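Local coordinates for protein paraflagellar rod component (PDB 2Q0X) that is of unknown function but adopts the alpha/beta-hydrolase fold and is probably a component of the trypanosome paraflagellar rod, at residues 144-149 against 235-240. Numbering follows the deposited sequence.
Sequences VCDPEN and VQYKPS
Tyr237 lays one face of its ring flat against the backbone that joins Cys145 to Asp146. Asp146 N sits 3.5 Å above the ring plane of Tyr237, over its centre, while Cys145 C lies nearer the rim, 3.6 Å from Tyr237 CE2. With CG of Tyr237 anti to its own backbone N (chi1 -179°), the ring reaches across to the other loop. Pro239 CD covers the opposite face, so the phenol is sandwiched between a peptide and a proline. Asp146 crosses the ring at about a right angle and touches with its methylene, CB lying 3.6 Å from Tyr237 CE1; its carboxylate is tilted 34° from the ring plane. Both segments are loops that follow neighbouring parallel strands of the alpha/beta-hydrolase sheet, 135-143 and 227-232, and lead toward helices 154-170 and 241-254. In the first loop, Asp146 OD1 accepts Glu148 N at 3.0 Å, an Asx turn, within a type I beta turn that Asn149 N closes onto Asp146 O. Val144 CG2 adds a looser apolar touch, 4.4 Å from Tyr237 CE2. Pro147 CD comes within 3.9 Å of Tyr237 OH, and the hydroxyl is hydrogen-bonded to NE1 of Trp205, in helix 200-209, which Pro147 also touches.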
ATOM      1  N   VAL A 144      -1.595 -24.623  -0.903  1.00 25.71           N
ATOM      2  CA  VAL A 144      -0.531 -25.562  -1.252  1.00 26.01           C
ATOM      3  C   VAL A 144      -0.862 -26.256  -2.576  1.00 26.23           C
ATOM      4  O   VAL A 144      -2.026 -26.358  -2.949  1.00 25.77           O
ATOM      5  CB  VAL A 144      -0.333 -26.612  -0.141  1.00 25.62           C
ATOM      6  CG1 VAL A 144       0.138 -25.938   1.116  1.00 25.68           C
ATOM      7  CG2 VAL A 144      -1.640 -27.394   0.121  1.00 25.56           C
ATOM      8  N   CYS A 145       0.180 -26.715  -3.264  1.00 26.62           N
ATOM      9  CA  CYS A 145       0.045 -27.524  -4.473  1.00 27.01           C
ATOM     10  C   CYS A 145       0.885 -28.813  -4.359  1.00 27.57           C
ATOM     11  O   CYS A 145       1.604 -29.018  -3.388  1.00 27.78           O
ATOM     12  CB  CYS A 145       0.483 -26.704  -5.679  1.00 26.76           C
ATOM     13  SG  CYS A 145       2.220 -26.237  -5.655  1.00 26.87           S
ATOM     14  N   ASP A 146       0.789 -29.677  -5.361  1.00 28.41           N
ATOM     15  CA  ASP A 146       1.631 -30.865  -5.442  1.00 29.01           C
ATOM     16  C   ASP A 146       3.107 -30.448  -5.479  1.00 29.48           C
ATOM     17  O   ASP A 146       3.480 -29.648  -6.312  1.00 29.45           O
ATOM     18  CB  ASP A 146       1.272 -31.687  -6.690  1.00 29.09           C
ATOM     19  CG  ASP A 146       1.892 -33.084  -6.690  1.00 29.29           C
ATOM     20  OD1 ASP A 146       2.994 -33.294  -6.137  1.00 28.99           O
ATOM     21  OD2 ASP A 146       1.262 -33.993  -7.259  1.00 30.90           O
ATOM     22  N   PRO A 147       3.944 -30.983  -4.563  1.00 30.25           N
ATOM     23  CA  PRO A 147       5.384 -30.680  -4.557  1.00 30.72           C
ATOM     24  C   PRO A 147       6.114 -31.001  -5.863  1.00 31.49           C
ATOM     25  O   PRO A 147       7.153 -30.395  -6.145  1.00 31.21           O
ATOM     26  CB  PRO A 147       5.924 -31.559  -3.428  1.00 30.61           C
ATOM     27  CG  PRO A 147       4.772 -31.814  -2.553  1.00 30.51           C
ATOM     28  CD  PRO A 147       3.574 -31.873  -3.442  1.00 30.30           C
ATOM     29  N   GLU A 148       5.566 -31.938  -6.643  1.00 32.41           N
ATOM     30  CA  GLU A 148       6.137 -32.311  -7.929  1.00 33.38           C
ATOM     31  C   GLU A 148       5.743 -31.363  -9.058  1.00 33.96           C
ATOM     32  O   GLU A 148       6.138 -31.573 -10.202  1.00 33.96           O
ATOM     33  CB  GLU A 148       5.764 -33.761  -8.280  1.00 33.72           C
ATOM     34  CG  GLU A 148       6.240 -34.783  -7.239  1.00 34.61           C
ATOM     35  CD  GLU A 148       7.718 -34.618  -6.862  1.00 36.13           C
ATOM     36  OE1 GLU A 148       8.553 -34.464  -7.792  1.00 37.09           O
ATOM     37  OE2 GLU A 148       8.042 -34.646  -5.643  1.00 36.89           O
ATOM     38  N   ASN A 149       4.958 -30.335  -8.733  1.00 34.67           N
ATOM     39  CA  ASN A 149       4.785 -29.165  -9.587  1.00 35.33           C
ATOM     40  C   ASN A 149       6.162 -28.638 -10.028  1.00 35.72           C
ATOM     41  O   ASN A 149       7.065 -28.549  -9.218  1.00 35.50           O
ATOM     42  CB  ASN A 149       4.020 -28.104  -8.795  1.00 35.55           C
ATOM     43  CG  ASN A 149       3.628 -26.912  -9.617  1.00 36.19           C
ATOM     44  OD1 ASN A 149       4.460 -26.064  -9.962  1.00 36.76           O
ATOM     45  ND2 ASN A 149       2.333 -26.801  -9.892  1.00 37.13           N
ATOM     46  N   VAL A 235      -9.083 -27.164  -6.333  1.00 32.37           N
ATOM     47  CA  VAL A 235      -9.872 -28.397  -6.391  1.00 32.53           C
ATOM     48  C   VAL A 235      -9.214 -29.538  -7.194  1.00 32.62           C
ATOM     49  O   VAL A 235      -9.524 -30.708  -6.976  1.00 32.65           O
ATOM     50  CB  VAL A 235     -11.308 -28.097  -6.956  1.00 32.62           C
ATOM     51  CG1 VAL A 235     -11.243 -27.523  -8.381  1.00 32.53           C
ATOM     52  CG2 VAL A 235     -12.198 -29.344  -6.909  1.00 32.64           C
ATOM     53  N   GLN A 236      -8.318 -29.191  -8.119  1.00 32.71           N
ATOM     54  CA  GLN A 236      -7.650 -30.171  -8.981  1.00 32.60           C
ATOM     55  C   GLN A 236      -6.582 -30.949  -8.226  1.00 32.64           C
ATOM     56  O   GLN A 236      -6.192 -32.032  -8.639  1.00 32.68           O
ATOM     57  CB  GLN A 236      -7.009 -29.474 -10.183  1.00 32.62           C
ATOM     58  N   TYR A 237      -6.098 -30.387  -7.121  1.00 32.67           N
ATOM     59  CA  TYR A 237      -5.109 -31.065  -6.297  1.00 32.61           C
ATOM     60  C   TYR A 237      -5.808 -31.906  -5.220  1.00 32.74           C
ATOM     61  O   TYR A 237      -6.596 -31.401  -4.433  1.00 32.54           O
ATOM     62  CB  TYR A 237      -4.134 -30.055  -5.696  1.00 32.38           C
ATOM     63  CG  TYR A 237      -3.073 -30.687  -4.841  1.00 32.28           C
ATOM     64  CD1 TYR A 237      -2.402 -31.838  -5.264  1.00 32.00           C
ATOM     65  CD2 TYR A 237      -2.728 -30.133  -3.605  1.00 31.93           C
ATOM     66  CE1 TYR A 237      -1.427 -32.422  -4.478  1.00 32.19           C
ATOM     67  CE2 TYR A 237      -1.755 -30.715  -2.815  1.00 32.18           C
ATOM     68  CZ  TYR A 237      -1.118 -31.857  -3.252  1.00 31.78           C
ATOM     69  OH  TYR A 237      -0.164 -32.414  -2.477  1.00 32.01           O
ATOM     70  N   LYS A 238      -5.535 -33.204  -5.229  1.00 33.16           N
ATOM     71  CA  LYS A 238      -6.197 -34.149  -4.343  1.00 33.56           C
ATOM     72  C   LYS A 238      -5.142 -34.837  -3.476  1.00 33.86           C
ATOM     73  O   LYS A 238      -4.654 -35.913  -3.828  1.00 33.88           O
ATOM     74  CB  LYS A 238      -6.968 -35.188  -5.161  1.00 33.54           C
ATOM     75  CG  LYS A 238      -8.069 -34.607  -6.053  1.00 33.80           C
ATOM     76  N   PRO A 239      -4.767 -34.208  -2.349  1.00 34.32           N
ATOM     77  CA  PRO A 239      -3.801 -34.864  -1.457  1.00 34.66           C
ATOM     78  C   PRO A 239      -4.396 -36.118  -0.828  1.00 34.98           C
ATOM     79  O   PRO A 239      -5.506 -36.071  -0.283  1.00 35.19           O
ATOM     80  CB  PRO A 239      -3.506 -33.806  -0.393  1.00 34.72           C
ATOM     81  CG  PRO A 239      -4.621 -32.824  -0.474  1.00 34.70           C
ATOM     82  CD  PRO A 239      -5.187 -32.888  -1.854  1.00 34.24           C
ATOM     83  N   SER A 240      -3.664 -37.228  -0.932  1.00 35.07           N
ATOM     84  CA  SER A 240      -4.075 -38.504  -0.366  1.00 35.03           C
ATOM     85  C   SER A 240      -4.174 -38.455   1.148  1.00 35.16           C
ATOM     86  O   SER A 240      -3.634 -37.543   1.795  1.00 35.26           O
ATOM     87  CB  SER A 240      -3.085 -39.590  -0.772  1.00 35.08           C
ATOM     88  OG  SER A 240      -1.756 -39.198  -0.494  1.00 34.68           O
TER